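Local atomic coordinates of KLLA0E08119p (Kluyveromyces lactis, PDB entry 3VA7), a protein that probably carboxylates urea in an ATP- and biotin-dependent reaction, this piece holding the biotin carboxylase, carboxyltransferase and biotin-carrying domains of a longer enzyme that probably also hydrolyses the product. Residues D974-L987 and P997-L1009. Residues are numbered along the deposited sequence; the frame is centred on the assembly and turned at random.
Sequences DVKNMLYSAKFMVL and PCAVPLDPRHRYL
Strands 984-987 and 997-1001 run antiparallel at 140° between their directions, Met985 and Val1000 forming a hydrogen-bonded pair in which each N donates to the other's O at 3.1 Å. Two further bonds continue the pairing, Leu987 N to Cys998 O and, just past the second strand, Leu1002 N to Lys983 O at 2.7 Å. Phe984 and Val986 share one face of the sheet with Ala999 and Pro1001: CE2 of the Phe984 ring lies 3.8 Å from Pro1001 CG, while Ala982 CB covers one face of that ring near its rim. Met985 and Val1000 point to the other face; Met985 CB packs against Leu1002 CD2, and Leu987 CD1 reaches Val1000 CG1 at 3.6 Å.

Beyond the strands, the C-terminal part of helix 972-979 rests on His1006 and Tyr1008. With chi1 of Met978 at 89°, its CG lies between the backbone N and the carbonyl carbon and comes 3.3 Å from Tyr1008 CE2; the bend at chi2 then turns SD and CE, and CE lies against Tyr1008 CD2. SD makes an oblique Met-aromatic contact, 5.2 Å from the Tyr1008 ring centroid. The imidazole of His1006 fits beside the turn after the helix, its ND1 3.5 Å from Ala982 CB. A water bonded to ND1 accepts from the backbone N of Lys983 and of Asp1003, linking the two segments, whereas NE2 meets a second water in the ring plane.

Strands 1031-1034 and 1075-1081 flank this beta hairpin in the mixed sheet of the carboxyltransferase domain's C and D region, and the Cys998 side chain lies about 7 Å from bound urea, placing the hairpin beside the urea pocket.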
ATOM      1  N   ASP A 974       5.432 -10.084 -36.069  1.00 36.79           N
ATOM      2  CA  ASP A 974       6.763 -10.485 -35.737  1.00 37.29           C
ATOM      3  C   ASP A 974       7.157  -9.986 -34.339  1.00 36.56           C
ATOM      4  O   ASP A 974       7.778 -10.745 -33.601  1.00 36.83           O
ATOM      5  CB  ASP A 974       7.789 -10.012 -36.781  1.00 38.30           C
ATOM      6  CG  ASP A 974       7.637 -10.730 -38.095  1.00 38.38           C
ATOM      7  OD1 ASP A 974       7.801 -10.080 -39.151  1.00 40.34           O
ATOM      8  OD2 ASP A 974       7.322 -11.932 -38.056  1.00 37.32           O
ATOM      9  N   VAL A 975       6.781  -8.754 -33.984  1.00 34.91           N
ATOM     10  CA  VAL A 975       7.003  -8.230 -32.641  1.00 33.15           C
ATOM     11  C   VAL A 975       6.235  -9.065 -31.650  1.00 34.01           C
ATOM     12  O   VAL A 975       6.766  -9.525 -30.614  1.00 35.12           O
ATOM     13  CB  VAL A 975       6.604  -6.733 -32.503  1.00 32.74           C
ATOM     14  CG1 VAL A 975       6.790  -6.239 -31.056  1.00 29.14           C
ATOM     15  CG2 VAL A 975       7.370  -5.875 -33.466  1.00 28.51           C
ATOM     16  N   LYS A 976       4.982  -9.303 -31.956  1.00 34.28           N
ATOM     17  CA  LYS A 976       4.203 -10.086 -31.025  1.00 35.54           C
ATOM     18  C   LYS A 976       4.862 -11.454 -30.849  1.00 35.64           C
ATOM     19  O   LYS A 976       4.942 -11.934 -29.747  1.00 37.11           O
ATOM     20  CB  LYS A 976       2.764 -10.201 -31.488  1.00 35.44           C
ATOM     21  CG  LYS A 976       1.873 -11.016 -30.585  1.00 38.17           C
ATOM     22  CD  LYS A 976       0.438 -11.205 -31.156  1.00 43.47           C
ATOM     23  CE  LYS A 976       0.380 -12.420 -32.074  1.00 47.08           C
ATOM     24  NZ  LYS A 976      -0.834 -12.445 -32.954  1.00 54.35           N
ATOM     25  N   ASN A 977       5.357 -12.058 -31.926  1.00 35.78           N
ATOM     26  CA  ASN A 977       5.974 -13.363 -31.849  1.00 35.86           C
ATOM     27  C   ASN A 977       7.204 -13.368 -30.990  1.00 35.91           C
ATOM     28  O   ASN A 977       7.430 -14.360 -30.272  1.00 36.51           O
ATOM     29  CB  ASN A 977       6.385 -13.906 -33.222  1.00 36.53           C
ATOM     30  CG  ASN A 977       5.203 -14.309 -34.093  1.00 38.74           C
ATOM     31  OD1 ASN A 977       4.091 -14.636 -33.596  1.00 36.99           O
ATOM     32  ND2 ASN A 977       5.443 -14.303 -35.429  1.00 39.21           N
ATOM     33  N   MET A 978       8.024 -12.307 -31.057  1.00 35.01           N
ATOM     34  CA  MET A 978       9.216 -12.348 -30.251  1.00 34.55           C
ATOM     35  C   MET A 978       8.876 -12.200 -28.794  1.00 34.30           C
ATOM     36  O   MET A 978       9.437 -12.930 -27.974  1.00 34.96           O
ATOM     37  CB  MET A 978      10.338 -11.444 -30.711  1.00 34.52           C
ATOM     38  CG  MET A 978      10.311 -10.122 -30.185  1.00 36.96           C
ATOM     39  SD  MET A 978      10.964  -9.903 -28.515  1.00 38.30           S
ATOM     40  CE  MET A 978      10.993  -8.119 -28.584  1.00 32.78           C
ATOM     41  N   LEU A 979       7.904 -11.360 -28.464  1.00 32.46           N
ATOM     42  CA  LEU A 979       7.501 -11.279 -27.082  1.00 31.83           C
ATOM     43  C   LEU A 979       7.103 -12.622 -26.483  1.00 32.73           C
ATOM     44  O   LEU A 979       7.277 -12.864 -25.264  1.00 33.07           O
ATOM     45  CB  LEU A 979       6.384 -10.284 -26.924  1.00 31.95           C
ATOM     46  CG  LEU A 979       6.856  -8.869 -27.238  1.00 30.98           C
ATOM     47  CD1 LEU A 979       5.672  -8.075 -27.633  1.00 30.83           C
ATOM     48  CD2 LEU A 979       7.523  -8.308 -25.976  1.00 32.42           C
ATOM     49  N   TYR A 980       6.605 -13.524 -27.325  1.00 32.48           N
ATOM     50  CA  TYR A 980       6.174 -14.833 -26.823  1.00 32.26           C
ATOM     51  C   TYR A 980       7.198 -15.934 -27.111  1.00 31.63           C
ATOM     52  O   TYR A 980       6.923 -17.104 -26.888  1.00 31.36           O
ATOM     53  CB  TYR A 980       4.812 -15.226 -27.426  1.00 32.41           C
ATOM     54  CG  TYR A 980       3.659 -14.369 -26.985  1.00 33.42           C
ATOM     55  CD1 TYR A 980       3.324 -14.289 -25.645  1.00 31.70           C
ATOM     56  CD2 TYR A 980       2.898 -13.654 -27.902  1.00 30.42           C
ATOM     57  CE1 TYR A 980       2.261 -13.555 -25.225  1.00 33.85           C
ATOM     58  CE2 TYR A 980       1.820 -12.910 -27.481  1.00 31.13           C
ATOM     59  CZ  TYR A 980       1.487 -12.859 -26.124  1.00 33.86           C
ATOM     60  OH  TYR A 980       0.406 -12.101 -25.617  1.00 31.66           O
ATOM     61  N   SER A 981       8.361 -15.591 -27.643  1.00 31.08           N
ATOM     62  CA  SER A 981       9.403 -16.641 -27.738  1.00 31.38           C
ATOM     63  C   SER A 981      10.774 -16.273 -27.124  1.00 30.30           C
ATOM     64  O   SER A 981      11.631 -17.109 -26.999  1.00 30.38           O
ATOM     65  CB  SER A 981       9.543 -17.168 -29.188  1.00 30.59           C
ATOM     66  OG  SER A 981       9.731 -16.107 -30.065  1.00 30.89           O
ATOM     67  N   ALA A 982      10.949 -15.013 -26.762  1.00 30.16           N
ATOM     68  CA  ALA A 982      12.214 -14.517 -26.253  1.00 30.17           C
ATOM     69  C   ALA A 982      12.430 -15.020 -24.809  1.00 29.67           C
ATOM     70  O   ALA A 982      11.483 -15.404 -24.111  1.00 28.38           O
ATOM     71  CB  ALA A 982      12.267 -12.985 -26.334  1.00 29.53           C
ATOM     72  N   LYS A 983      13.696 -15.113 -24.424  1.00 30.05           N
ATOM     73  CA  LYS A 983      14.046 -15.449 -23.055  1.00 30.17           C
ATOM     74  C   LYS A 983      14.729 -14.208 -22.488  1.00 30.05           C
ATOM     75  O   LYS A 983      15.847 -13.834 -22.905  1.00 29.72           O
ATOM     76  CB  LYS A 983      14.910 -16.672 -23.036  1.00 30.66           C
ATOM     77  CG  LYS A 983      14.161 -17.978 -22.908  1.00 31.14           C
ATOM     78  CD  LYS A 983      15.170 -19.089 -23.104  1.00 34.82           C
ATOM     79  CE  LYS A 983      14.535 -20.395 -23.497  1.00 39.08           C
ATOM     80  NZ  LYS A 983      15.620 -21.240 -24.072  1.00 43.70           N
ATOM     81  N   PHE A 984      13.979 -13.503 -21.633  1.00 29.14           N
ATOM     82  CA  PHE A 984      14.407 -12.217 -21.130  1.00 28.74           C
ATOM     83  C   PHE A 984      15.180 -12.403 -19.827  1.00 28.43           C
ATOM     84  O   PHE A 984      14.603 -12.826 -18.815  1.00 27.05           O
ATOM     85  CB  PHE A 984      13.191 -11.373 -20.853  1.00 29.44           C
ATOM     86  CG  PHE A 984      12.445 -10.959 -22.066  1.00 28.34           C
ATOM     87  CD1 PHE A 984      11.232 -11.522 -22.360  1.00 29.25           C
ATOM     88  CD2 PHE A 984      12.955  -9.978 -22.917  1.00 29.36           C
ATOM     89  CE1 PHE A 984      10.512 -11.106 -23.496  1.00 28.26           C
ATOM     90  CE2 PHE A 984      12.253  -9.554 -24.047  1.00 26.65           C
ATOM     91  CZ  PHE A 984      11.023 -10.139 -24.333  1.00 27.30           C
ATOM     92  N   MET A 985      16.494 -12.138 -19.873  1.00 28.05           N
ATOM     93  CA  MET A 985      17.317 -12.158 -18.674  1.00 27.27           C
ATOM     94  C   MET A 985      17.259 -10.803 -17.936  1.00 26.86           C
ATOM     95  O   MET A 985      17.642  -9.749 -18.512  1.00 25.85           O
ATOM     96  CB  MET A 985      18.765 -12.501 -19.002  1.00 27.88           C
ATOM     97  CG  MET A 985      19.630 -12.504 -17.714  1.00 29.09           C
ATOM     98  SD  MET A 985      21.190 -13.383 -17.841  1.00 30.43           S
ATOM     99  CE  MET A 985      20.673 -15.068 -17.560  1.00 31.35           C
ATOM    100  N   VAL A 986      16.774 -10.831 -16.685  1.00 25.64           N
ATOM    101  CA  VAL A 986      16.805  -9.633 -15.840  1.00 25.42           C
ATOM    102  C   VAL A 986      18.250  -9.165 -15.608  1.00 26.44           C
ATOM    103  O   VAL A 986      19.102  -9.941 -15.132  1.00 27.16           O
ATOM    104  CB  VAL A 986      16.175  -9.928 -14.501  1.00 25.01           C
ATOM    105  CG1 VAL A 986      16.069  -8.686 -13.696  1.00 22.86           C
ATOM    106  CG2 VAL A 986      14.865 -10.576 -14.732  1.00 22.26           C
ATOM    107  N   LEU A 987      18.553  -7.924 -15.962  1.00 26.66           N
ATOM    108  CA  LEU A 987      19.899  -7.412 -15.730  1.00 27.11           C
ATOM    109  C   LEU A 987      20.045  -6.541 -14.470  1.00 28.24           C
ATOM    110  O   LEU A 987      21.155  -6.423 -13.934  1.00 29.26           O
ATOM    111  CB  LEU A 987      20.390  -6.647 -16.945  1.00 26.92           C
ATOM    112  CG  LEU A 987      20.427  -7.457 -18.244  1.00 27.82           C
ATOM    113  CD1 LEU A 987      20.838  -6.585 -19.446  1.00 26.61           C
ATOM    114  CD2 LEU A 987      21.305  -8.714 -18.093  1.00 27.18           C
ATOM    115  N   PRO A 997      11.815  -4.875 -13.650  1.00 25.23           N
ATOM    116  CA  PRO A 997      13.064  -5.372 -14.245  1.00 25.03           C
ATOM    117  C   PRO A 997      13.495  -4.620 -15.462  1.00 24.71           C
ATOM    118  O   PRO A 997      12.659  -4.024 -16.116  1.00 24.61           O
ATOM    119  CB  PRO A 997      12.719  -6.800 -14.657  1.00 24.83           C
ATOM    120  CG  PRO A 997      11.236  -6.698 -14.960  1.00 26.36           C
ATOM    121  CD  PRO A 997      10.650  -5.697 -13.999  1.00 24.62           C
ATOM    122  N   CYS A 998      14.805  -4.616 -15.726  1.00 24.15           N
ATOM    123  CA  CYS A 998      15.339  -4.335 -17.045  1.00 23.92           C
ATOM    124  C   CYS A 998      15.993  -5.614 -17.604  1.00 25.10           C
ATOM    125  O   CYS A 998      16.989  -6.114 -17.094  1.00 26.57           O
ATOM    126  CB  CYS A 998      16.312  -3.179 -16.982  1.00 23.01           C
ATOM    127  SG  CYS A 998      17.111  -2.734 -18.560  1.00 24.36           S
ATOM    128  N   ALA A 999      15.416  -6.165 -18.656  1.00 25.36           N
ATOM    129  CA  ALA A 999      15.764  -7.482 -19.112  1.00 24.40           C
ATOM    130  C   ALA A 999      16.159  -7.337 -20.551  1.00 24.58           C
ATOM    131  O   ALA A 999      15.875  -6.292 -21.143  1.00 24.75           O
ATOM    132  CB  ALA A 999      14.560  -8.410 -18.970  1.00 24.12           C
ATOM    133  N   VAL A1000      16.819  -8.362 -21.103  1.00 24.92           N
ATOM    134  CA  VAL A1000      17.346  -8.341 -22.468  1.00 25.50           C
ATOM    135  C   VAL A1000      17.199  -9.713 -23.100  1.00 26.36           C
ATOM    136  O   VAL A1000      17.426 -10.729 -22.441  1.00 26.88           O
ATOM    137  CB  VAL A1000      18.823  -7.956 -22.501  1.00 25.83           C
ATOM    138  CG1 VAL A1000      19.693  -9.005 -21.828  1.00 24.65           C
ATOM    139  CG2 VAL A1000      19.268  -7.696 -23.927  1.00 26.67           C
ATOM    140  N   PRO A1001      16.756  -9.765 -24.360  1.00 26.76           N
ATOM    141  CA  PRO A1001      16.544 -11.120 -24.829  1.00 27.31           C
ATOM    142  C   PRO A1001      17.883 -11.871 -24.892  1.00 28.02           C
ATOM    143  O   PRO A1001      18.925 -11.266 -25.176  1.00 27.72           O
ATOM    144  CB  PRO A1001      15.933 -10.906 -26.221  1.00 27.25           C
ATOM    145  CG  PRO A1001      15.377  -9.570 -26.179  1.00 27.04           C
ATOM    146  CD  PRO A1001      16.291  -8.762 -25.332  1.00 25.99           C
ATOM    147  N   LEU A1002      17.860 -13.161 -24.572  1.00 29.31           N
ATOM    148  CA  LEU A1002      19.066 -13.996 -24.562  1.00 30.59           C
ATOM    149  C   LEU A1002      19.445 -14.333 -25.988  1.00 31.58           C
ATOM    150  O   LEU A1002      20.616 -14.546 -26.287  1.00 31.16           O
ATOM    151  CB  LEU A1002      18.868 -15.258 -23.707  1.00 31.04           C
ATOM    152  CG  LEU A1002      18.978 -14.956 -22.190  1.00 31.58           C
ATOM    153  CD1 LEU A1002      18.448 -16.078 -21.321  1.00 30.05           C
ATOM    154  CD2 LEU A1002      20.430 -14.612 -21.802  1.00 27.39           C
ATOM    155  N   ASP A1003      18.446 -14.289 -26.878  1.00 32.96           N
ATOM    156  CA  ASP A1003      18.662 -14.452 -28.310  1.00 34.24           C
ATOM    157  C   ASP A1003      18.975 -13.099 -28.952  1.00 34.52           C
ATOM    158  O   ASP A1003      18.140 -12.216 -28.926  1.00 35.75           O
ATOM    159  CB  ASP A1003      17.431 -15.114 -28.954  1.00 34.20           C
ATOM    160  CG  ASP A1003      17.696 -15.632 -30.384  1.00 35.21           C
ATOM    161  OD1 ASP A1003      17.018 -16.644 -30.753  1.00 37.40           O
ATOM    162  OD2 ASP A1003      18.543 -15.044 -31.134  1.00 28.73           O
ATOM    163  N   PRO A1004      20.184 -12.928 -29.518  1.00 35.01           N
ATOM    164  CA  PRO A1004      20.540 -11.630 -30.108  1.00 35.24           C
ATOM    165  C   PRO A1004      19.651 -11.193 -31.269  1.00 35.48           C
ATOM    166  O   PRO A1004      19.537  -9.967 -31.534  1.00 35.82           O
ATOM    167  CB  PRO A1004      21.990 -11.845 -30.570  1.00 35.51           C
ATOM    168  CG  PRO A1004      22.506 -12.856 -29.579  1.00 34.74           C
ATOM    169  CD  PRO A1004      21.353 -13.830 -29.508  1.00 34.81           C
ATOM    170  N   ARG A1005      19.038 -12.164 -31.944  1.00 34.82           N
ATOM    171  CA  ARG A1005      18.055 -11.886 -33.019  1.00 34.89           C
ATOM    172  C   ARG A1005      16.730 -11.417 -32.420  1.00 35.05           C
ATOM    173  O   ARG A1005      15.744 -11.280 -33.153  1.00 36.16           O
ATOM    174  CB  ARG A1005      17.788 -13.167 -33.868  1.00 34.38           C
ATOM    175  CG  ARG A1005      19.067 -13.855 -34.330  1.00 34.92           C
ATOM    176  CD  ARG A1005      18.888 -15.300 -34.777  1.00 35.53           C
ATOM    177  NE  ARG A1005      18.711 -16.279 -33.697  1.00 40.29           N
ATOM    178  CZ  ARG A1005      18.723 -17.609 -33.896  1.00 41.14           C
ATOM    179  NH1 ARG A1005      18.917 -18.105 -35.134  1.00 42.18           N
ATOM    180  NH2 ARG A1005      18.536 -18.457 -32.885  1.00 34.62           N
ATOM    181  N   HIS A1006      16.654 -11.240 -31.094  1.00 33.39           N
ATOM    182  CA  HIS A1006      15.409 -10.781 -30.525  1.00 31.28           C
ATOM    183  C   HIS A1006      15.540  -9.362 -30.104  1.00 30.65           C
ATOM    184  O   HIS A1006      14.666  -8.806 -29.439  1.00 30.27           O
ATOM    185  CB  HIS A1006      14.967 -11.655 -29.385  1.00 31.56           C
ATOM    186  CG  HIS A1006      14.313 -12.910 -29.837  1.00 32.33           C
ATOM    187  ND1 HIS A1006      14.194 -14.024 -29.032  1.00 32.38           N
ATOM    188  CD2 HIS A1006      13.752 -13.234 -31.024  1.00 32.12           C
ATOM    189  CE1 HIS A1006      13.582 -14.976 -29.699  1.00 32.17           C
ATOM    190  NE2 HIS A1006      13.302 -14.523 -30.912  1.00 33.24           N
ATOM    191  N   ARG A1007      16.638  -8.749 -30.517  1.00 30.12           N
ATOM    192  CA  ARG A1007      16.955  -7.435 -30.014  1.00 29.29           C
ATOM    193  C   ARG A1007      16.691  -6.498 -31.125  1.00 29.30           C
ATOM    194  O   ARG A1007      17.388  -6.525 -32.118  1.00 29.30           O
ATOM    195  CB  ARG A1007      18.398  -7.341 -29.522  1.00 28.36           C
ATOM    196  CG  ARG A1007      18.670  -8.324 -28.452  1.00 28.12           C
ATOM    197  CD  ARG A1007      20.125  -8.473 -28.136  1.00 24.90           C
ATOM    198  NE  ARG A1007      20.295  -9.532 -27.151  1.00 22.01           N
ATOM    199  CZ  ARG A1007      21.478 -10.012 -26.744  1.00 22.56           C
ATOM    200  NH1 ARG A1007      22.609  -9.515 -27.225  1.00 16.68           N
ATOM    201  NH2 ARG A1007      21.521 -11.021 -25.855  1.00 20.13           N
ATOM    202  N   TYR A1008      15.681  -5.664 -30.914  1.00 29.66           N
ATOM    203  CA  TYR A1008      15.124  -4.761 -31.890  1.00 29.58           C
ATOM    204  C   TYR A1008      15.553  -3.332 -31.610  1.00 29.98           C
ATOM    205  O   TYR A1008      15.714  -2.917 -30.434  1.00 30.66           O
ATOM    206  CB  TYR A1008      13.611  -4.893 -31.779  1.00 30.38           C
ATOM    207  CG  TYR A1008      13.083  -6.247 -32.290  1.00 32.08           C
ATOM    208  CD1 TYR A1008      13.818  -6.971 -33.234  1.00 32.21           C
ATOM    209  CD2 TYR A1008      11.830  -6.756 -31.894  1.00 31.99           C
ATOM    210  CE1 TYR A1008      13.375  -8.170 -33.747  1.00 35.42           C
ATOM    211  CE2 TYR A1008      11.336  -7.974 -32.432  1.00 34.84           C
ATOM    212  CZ  TYR A1008      12.131  -8.686 -33.360  1.00 38.83           C
ATOM    213  OH  TYR A1008      11.737  -9.907 -33.947  1.00 41.22           O
ATOM    214  N   LEU A1009      15.769  -2.558 -32.674  1.00 29.08           N
ATOM    215  CA  LEU A1009      15.966  -1.130 -32.501  1.00 28.14           C
ATOM    216  C   LEU A1009      14.696  -0.476 -31.920  1.00 27.32           C
ATOM    217  O   LEU A1009      13.609  -1.063 -31.938  1.00 27.50           O
ATOM    218  CB  LEU A1009      16.280  -0.529 -33.835  1.00 29.15           C
ATOM    219  CG  LEU A1009      17.576  -0.857 -34.594  1.00 31.49           C
ATOM    220  CD1 LEU A1009      17.612   0.044 -35.822  1.00 30.36           C
ATOM    221  CD2 LEU A1009      18.837  -0.602 -33.711  1.00 31.20           C
TER
HETATM  222  O   HOH W   1      12.555 -17.246 -31.756  1.00 33.48           O
HETATM  223  O   HOH W   2      15.812 -14.449 -26.404  1.00 41.17           O